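PDB 4IGU: CG5036 from Drosophila melanogaster, which probably acts through its RGS domain as a GTPase-activating protein for G-protein alpha subunits and may also inhibit their GDP dissociation. Local coordinates for residues E68-K73 / P107-F112; E17-W22 / Q135-L140. All coordinates share one frame; numbering follows the deposited sequence.

The chain is an all-helical RGS domain. From the N terminus, helix 16-21 enters contact 2 first, and its partner comes 113 residues later in helix 135-140; the loop so closed takes in most of the domain. Contact 1 is nested inside it: residues 68-73 of helix 67-81 pack against residues 107-112, which precede helix 113-132, and close a shorter loop, just over half of it helical. The two contacts lie on opposite sides of the chain's centre, their own centres 36 Å apart, and do not touch. Contact 2 brings the terminal helices together, whereas contact 1 seats an interhelical loop on a helix at the far end.

Contact 1 (E68-K73 / P107-F112); sequences ELVEEK and PTTHTF
V70 and P107 carry most of this contact, in which the loop leading into helix 113-132 of the all-helical RGS fold lies against helix 67-81. The loop backbone passes close to V70. V70 CG1, anti to the backbone N (chi1 176°), reaches the main chain between P107 and T109 and comes within 3.5 Å of the carbonyl carbon T108 C. The same methyl packs against the ring of P107 more loosely, V70 CG1 to P107 CB being 4.2 Å. V70 CG2, the other branch, meets the methyl T109 CG2 at 4.2 Å, the two side chains crossing at about a right angle.

P107 meets the next residue of the helix, its ring lying against the backbone and the start of the side chain of E71. P107 CG lies 3.9 Å from E71 CA, and the extended glutamate runs obliquely past the ring until E71 OE2 approaches P107 CD. A74, on the next turn of the same helix, also touches the proline.

The loop is shaped by its own threonines. A type I turn runs from T108 to T111, and T108 OG1 accepts from H110 N in an ST turn. T109 lies close to a bound sodium ion, and F112 takes the N-cap position of the following helix; T111 CG2 rests over the centre of one face of the F112 ring. Within the same turn, T108 N donates to T111 OG1 at 2.8 Å with an N-H...O angle of 161°.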
loop_
_atom_site.group_PDB
_atom_site.type_symbol
_atom_site.label_atom_id
_atom_site.label_comp_id
_atom_site.label_asym_id
_atom_site.label_seq_id
_atom_site.Cartn_x
_atom_site.Cartn_y
_atom_site.Cartn_z
ATOM N N GLU A 68 -12.719 12.118 17.279
ATOM C CA GLU A 68 -11.651 11.941 18.285
ATOM C C GLU A 68 -10.671 10.830 17.912
ATOM O O GLU A 68 -9.453 10.967 18.096
ATOM C CB GLU A 68 -12.243 11.623 19.653
ATOM C CG GLU A 68 -13.100 12.725 20.233
ATOM C CD GLU A 68 -14.583 12.558 19.917
ATOM O OE1 GLU A 68 -14.935 11.904 18.900
ATOM O OE2 GLU A 68 -15.395 13.080 20.708
ATOM N N LEU A 69 -11.206 9.731 17.385
ATOM C CA LEU A 69 -10.386 8.577 17.011
ATOM C C LEU A 69 -9.770 8.796 15.631
ATOM O O LEU A 69 -8.671 8.317 15.346
ATOM C CB LEU A 69 -11.239 7.301 17.018
ATOM C CG LEU A 69 -11.815 6.964 18.390
ATOM C CD1 LEU A 69 -12.436 5.591 18.389
ATOM C CD2 LEU A 69 -10.704 7.067 19.461
ATOM N N VAL A 70 -10.479 9.515 14.766
ATOM C CA VAL A 70 -9.863 9.937 13.515
ATOM C C VAL A 70 -8.560 10.662 13.831
ATOM O O VAL A 70 -7.509 10.364 13.250
ATOM C CB VAL A 70 -10.772 10.871 12.702
ATOM C CG1 VAL A 70 -10.031 11.347 11.467
ATOM C CG2 VAL A 70 -12.068 10.156 12.284
ATOM N N GLU A 71 -8.612 11.584 14.786
ATOM C CA GLU A 71 -7.427 12.371 15.127
ATOM C C GLU A 71 -6.336 11.497 15.740
ATOM O O GLU A 71 -5.167 11.606 15.375
ATOM C CB GLU A 71 -7.781 13.505 16.087
ATOM C CG GLU A 71 -6.545 14.164 16.663
ATOM C CD GLU A 71 -6.812 15.537 17.234
ATOM O OE1 GLU A 71 -7.686 15.644 18.115
ATOM O OE2 GLU A 71 -6.128 16.502 16.813
ATOM N N GLU A 72 -6.731 10.621 16.662
ATOM C CA GLU A 72 -5.789 9.732 17.354
ATOM C C GLU A 72 -5.046 8.827 16.360
ATOM O O GLU A 72 -3.824 8.643 16.448
ATOM C CB GLU A 72 -6.568 8.863 18.350
ATOM C CG GLU A 72 -5.723 8.075 19.336
ATOM C CD GLU A 72 -5.201 8.932 20.483
ATOM O OE1 GLU A 72 -5.852 9.937 20.850
ATOM O OE2 GLU A 72 -4.132 8.591 21.013
ATOM N N LYS A 73 -5.794 8.245 15.426
ATOM C CA LYS A 73 -5.203 7.355 14.426
ATOM C C LYS A 73 -4.399 8.136 13.390
ATOM O O LYS A 73 -3.358 7.666 12.919
ATOM C CB LYS A 73 -6.289 6.523 13.732
ATOM C CG LYS A 73 -6.945 5.487 14.642
ATOM C CD LYS A 73 -8.268 4.943 14.052
ATOM C CE LYS A 73 -8.842 3.842 14.981
ATOM N NZ LYS A 73 -10.125 3.234 14.478
ATOM N N PRO A 107 -8.027 16.688 11.989
ATOM C CA PRO A 107 -8.010 15.550 11.067
ATOM C C PRO A 107 -9.403 15.064 10.679
ATOM O O PRO A 107 -10.338 15.061 11.496
ATOM C CB PRO A 107 -7.251 14.472 11.860
ATOM C CG PRO A 107 -6.383 15.261 12.789
ATOM C CD PRO A 107 -7.219 16.435 13.196
ATOM N N THR A 108 -9.533 14.687 9.413
ATOM C CA THR A 108 -10.707 13.985 8.919
ATOM C C THR A 108 -10.247 12.677 8.247
ATOM O O THR A 108 -9.047 12.426 8.101
ATOM C CB THR A 108 -11.491 14.825 7.889
ATOM O OG1 THR A 108 -10.745 14.907 6.668
ATOM C CG2 THR A 108 -11.788 16.236 8.411
ATOM N N THR A 109 -11.198 11.847 7.823
ATOM C CA THR A 109 -10.867 10.599 7.142
ATOM C C THR A 109 -10.221 10.831 5.782
ATOM O O THR A 109 -9.710 9.894 5.165
ATOM C CB THR A 109 -12.115 9.731 6.921
ATOM O OG1 THR A 109 -13.161 10.533 6.340
ATOM C CG2 THR A 109 -12.586 9.139 8.243
ATOM N N HIS A 110 -10.254 12.071 5.308
ATOM C CA HIS A 110 -9.662 12.397 4.018
ATOM C C HIS A 110 -8.402 13.236 4.145
ATOM O O HIS A 110 -7.893 13.739 3.133
ATOM C CB HIS A 110 -10.690 13.115 3.128
ATOM C CG HIS A 110 -11.834 12.245 2.715
ATOM N ND1 HIS A 110 -11.776 11.410 1.620
ATOM C CD2 HIS A 110 -13.068 12.080 3.250
ATOM C CE1 HIS A 110 -12.925 10.768 1.495
ATOM N NE2 HIS A 110 -13.723 11.153 2.474
ATOM N N THR A 111 -7.894 13.372 5.369
ATOM C CA THR A 111 -6.658 14.128 5.623
ATOM C C THR A 111 -5.497 13.727 4.710
ATOM O O THR A 111 -4.773 14.588 4.181
ATOM C CB THR A 111 -6.252 14.008 7.116
ATOM O OG1 THR A 111 -7.131 14.835 7.893
ATOM C CG2 THR A 111 -4.818 14.453 7.353
ATOM N N PHE A 112 -5.327 12.424 4.495
ATOM C CA PHE A 112 -4.179 11.952 3.709
ATOM C C PHE A 112 -4.467 11.650 2.239
ATOM O O PHE A 112 -3.600 11.093 1.549
ATOM C CB PHE A 112 -3.588 10.695 4.355
ATOM C CG PHE A 112 -3.191 10.889 5.792
ATOM C CD1 PHE A 112 -1.984 11.486 6.108
ATOM C CD2 PHE A 112 -4.032 10.494 6.821
ATOM C CE1 PHE A 112 -1.608 11.673 7.437
ATOM C CE2 PHE A 112 -3.663 10.683 8.157
ATOM C CZ PHE A 112 -2.460 11.271 8.458
#

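Contact 2 (E17-W22 / Q135-L140); sequences EEIRSW and QKFKTL
I19 projects from helix 16-21 into helix 135-140, meeting both F137 and L140. One turn earlier than W22, E18 holds the indole of W22 from within its own segment: E18 OE1 accepts from W22 NE1 at 3.1 Å through the anti lone pair, nearly in the plane of the indole. This bond helps to hold the turn of the indole, and OE1 has S32 as a second partner. I19 then makes the central contact. With CG1 beside the backbone N (chi1 -63°), I19 CG2 lies anti to that N and touches both F137 and L140, 3.8 Å from F137 CE1 and 4.1 Å from L140 CB. I19 CD1 extends further and comes 3.2 Å from the carbonyl oxygen L140 O. The phenyl edge of F137 is turned to the backbone of I19: the carbonyl oxygen I19 O lies in the ring plane, 3.4 Å from F137 CE1. I19 O also accepts the backbone N-H of W22.

The pairing joins the first and last helices of the RGS domain construct, bringing the two ends of the fold together beside helix 33-45, whose V38 touches both W22 and L140. R20, facing outward, bonds through NH2 to the backbone oxygen of S141, just past helix 135-140. W22 meets both residues, F137 and L140. Its CE3 lies at the edge of the F137 ring, 4.2 Å from F137 CE1, with the two side chains crossing at a slant, while L140 CD1 comes to the indole edge, 4.4 Å from W22 CZ3. On one indole face I19 CA sits over the ring centre.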
loop_
_atom_site.group_PDB
_atom_site.type_symbol
_atom_site.label_atom_id
_atom_site.label_comp_id
_atom_site.label_asym_id
_atom_site.label_seq_id
_atom_site.Cartn_x
_atom_site.Cartn_y
_atom_site.Cartn_z
ATOM N N GLU A 17 -5.498 -19.265 -10.397
ATOM C CA GLU A 17 -6.373 -18.292 -11.049
ATOM C C GLU A 17 -6.267 -16.917 -10.377
ATOM O O GLU A 17 -6.171 -15.886 -11.050
ATOM C CB GLU A 17 -7.820 -18.790 -11.008
ATOM C CG GLU A 17 -8.817 -17.924 -11.778
ATOM C CD GLU A 17 -10.152 -18.624 -11.982
ATOM O OE1 GLU A 17 -10.200 -19.865 -11.834
ATOM O OE2 GLU A 17 -11.150 -17.939 -12.290
ATOM N N GLU A 18 -6.297 -16.918 -9.047
ATOM C CA GLU A 18 -6.162 -15.696 -8.259
ATOM C C GLU A 18 -4.814 -15.035 -8.546
ATOM O O GLU A 18 -4.737 -13.830 -8.802
ATOM C CB GLU A 18 -6.279 -16.033 -6.773
ATOM C CG GLU A 18 -6.002 -14.869 -5.839
ATOM C CD GLU A 18 -7.195 -13.938 -5.683
ATOM O OE1 GLU A 18 -6.997 -12.705 -5.673
ATOM O OE2 GLU A 18 -8.326 -14.444 -5.549
ATOM N N ILE A 19 -3.752 -15.836 -8.516
ATOM C CA ILE A 19 -2.402 -15.353 -8.793
ATOM C C ILE A 19 -2.271 -14.669 -10.155
ATOM O O ILE A 19 -1.768 -13.539 -10.253
ATOM C CB ILE A 19 -1.381 -16.504 -8.701
ATOM C CG1 ILE A 19 -1.347 -17.053 -7.270
ATOM C CG2 ILE A 19 0.001 -16.033 -9.176
ATOM C CD1 ILE A 19 -0.505 -18.326 -7.089
ATOM N N ARG A 20 -2.721 -15.344 -11.206
ATOM C CA ARG A 20 -2.605 -14.793 -12.549
ATOM C C ARG A 20 -3.447 -13.532 -12.716
ATOM O O ARG A 20 -3.129 -12.675 -13.542
ATOM C CB ARG A 20 -2.996 -15.843 -13.590
ATOM C CG ARG A 20 -1.984 -16.961 -13.700
ATOM C CD ARG A 20 -2.473 -18.102 -14.565
ATOM N NE ARG A 20 -1.389 -19.051 -14.786
ATOM C CZ ARG A 20 -1.530 -20.237 -15.363
ATOM N NH1 ARG A 20 -2.723 -20.641 -15.776
ATOM N NH2 ARG A 20 -0.471 -21.023 -15.517
ATOM N N SER A 21 -4.511 -13.411 -11.926
ATOM C CA SER A 21 -5.357 -12.217 -11.997
ATOM C C SER A 21 -4.585 -10.959 -11.580
ATOM O O SER A 21 -4.854 -9.855 -12.081
ATOM C CB SER A 21 -6.618 -12.386 -11.146
ATOM O OG SER A 21 -6.332 -12.299 -9.756
ATOM N N TRP A 22 -3.612 -11.134 -10.683
ATOM C CA TRP A 22 -2.799 -10.025 -10.171
ATOM C C TRP A 22 -2.004 -9.401 -11.307
ATOM O O TRP A 22 -1.617 -8.226 -11.245
ATOM C CB TRP A 22 -1.840 -10.509 -9.067
ATOM C CG TRP A 22 -2.520 -11.207 -7.926
ATOM C CD1 TRP A 22 -3.848 -11.166 -7.615
ATOM C CD2 TRP A 22 -1.906 -12.062 -6.949
ATOM N NE1 TRP A 22 -4.096 -11.934 -6.506
ATOM C CE2 TRP A 22 -2.922 -12.497 -6.076
ATOM C CE3 TRP A 22 -0.594 -12.496 -6.725
ATOM C CZ2 TRP A 22 -2.671 -13.353 -4.997
ATOM C CZ3 TRP A 22 -0.344 -13.343 -5.652
ATOM C CH2 TRP A 22 -1.379 -13.760 -4.802
ATOM N N GLN A 135 11.040 -13.105 -9.995
ATOM C CA GLN A 135 11.069 -14.566 -10.039
ATOM C C GLN A 135 9.990 -15.147 -9.148
ATOM O O GLN A 135 9.414 -16.189 -9.463
ATOM C CB GLN A 135 12.443 -15.123 -9.644
ATOM C CG GLN A 135 13.357 -15.415 -10.829
ATOM C CD GLN A 135 12.708 -16.321 -11.877
ATOM O OE1 GLN A 135 11.859 -17.162 -11.558
ATOM N NE2 GLN A 135 13.106 -16.144 -13.135
ATOM N N LYS A 136 9.716 -14.458 -8.043
ATOM C CA LYS A 136 8.685 -14.874 -7.097
ATOM C C LYS A 136 7.319 -14.978 -7.772
ATOM O O LYS A 136 6.627 -15.991 -7.639
ATOM C CB LYS A 136 8.617 -13.884 -5.932
ATOM C CG LYS A 136 8.460 -14.520 -4.556
ATOM C CD LYS A 136 7.121 -15.216 -4.405
ATOM C CE LYS A 136 7.125 -16.156 -3.206
ATOM N NZ LYS A 136 5.744 -16.567 -2.843
ATOM N N PHE A 137 6.934 -13.933 -8.502
ATOM C CA PHE A 137 5.637 -13.932 -9.167
ATOM C C PHE A 137 5.611 -14.937 -10.315
ATOM O O PHE A 137 4.616 -15.644 -10.517
ATOM C CB PHE A 137 5.249 -12.537 -9.679
ATOM C CG PHE A 137 3.923 -12.520 -10.390
ATOM C CD1 PHE A 137 2.744 -12.667 -9.675
ATOM C CD2 PHE A 137 3.859 -12.407 -11.777
ATOM C CE1 PHE A 137 1.512 -12.686 -10.332
ATOM C CE2 PHE A 137 2.639 -12.428 -12.437
ATOM C CZ PHE A 137 1.467 -12.566 -11.711
ATOM N N LYS A 138 6.709 -14.985 -11.065
ATOM C CA LYS A 138 6.835 -15.893 -12.193
ATOM C C LYS A 138 6.756 -17.346 -11.750
ATOM O O LYS A 138 6.190 -18.173 -12.457
ATOM C CB LYS A 138 8.138 -15.635 -12.957
ATOM C CG LYS A 138 7.987 -14.604 -14.070
ATOM C CD LYS A 138 9.345 -14.122 -14.573
ATOM C CE LYS A 138 9.187 -12.916 -15.488
ATOM N NZ LYS A 138 10.515 -12.324 -15.825
ATOM N N THR A 139 7.312 -17.648 -10.579
ATOM C CA THR A 139 7.236 -18.999 -10.032
ATOM C C THR A 139 5.850 -19.299 -9.445
ATOM O O THR A 139 5.296 -20.379 -9.671
ATOM C CB THR A 139 8.362 -19.293 -8.998
ATOM O OG1 THR A 139 8.379 -18.277 -7.991
ATOM C CG2 THR A 139 9.728 -19.342 -9.678
ATOM N N LEU A 140 5.286 -18.339 -8.709
ATOM C CA LEU A 140 3.924 -18.474 -8.175
ATOM C C LEU A 140 2.905 -18.705 -9.277
ATOM O O LEU A 140 1.854 -19.305 -9.046
ATOM C CB LEU A 140 3.511 -17.225 -7.385
ATOM C CG LEU A 140 3.836 -17.107 -5.895
ATOM C CD1 LEU A 140 3.286 -15.809 -5.337
ATOM C CD2 LEU A 140 3.267 -18.281 -5.129
#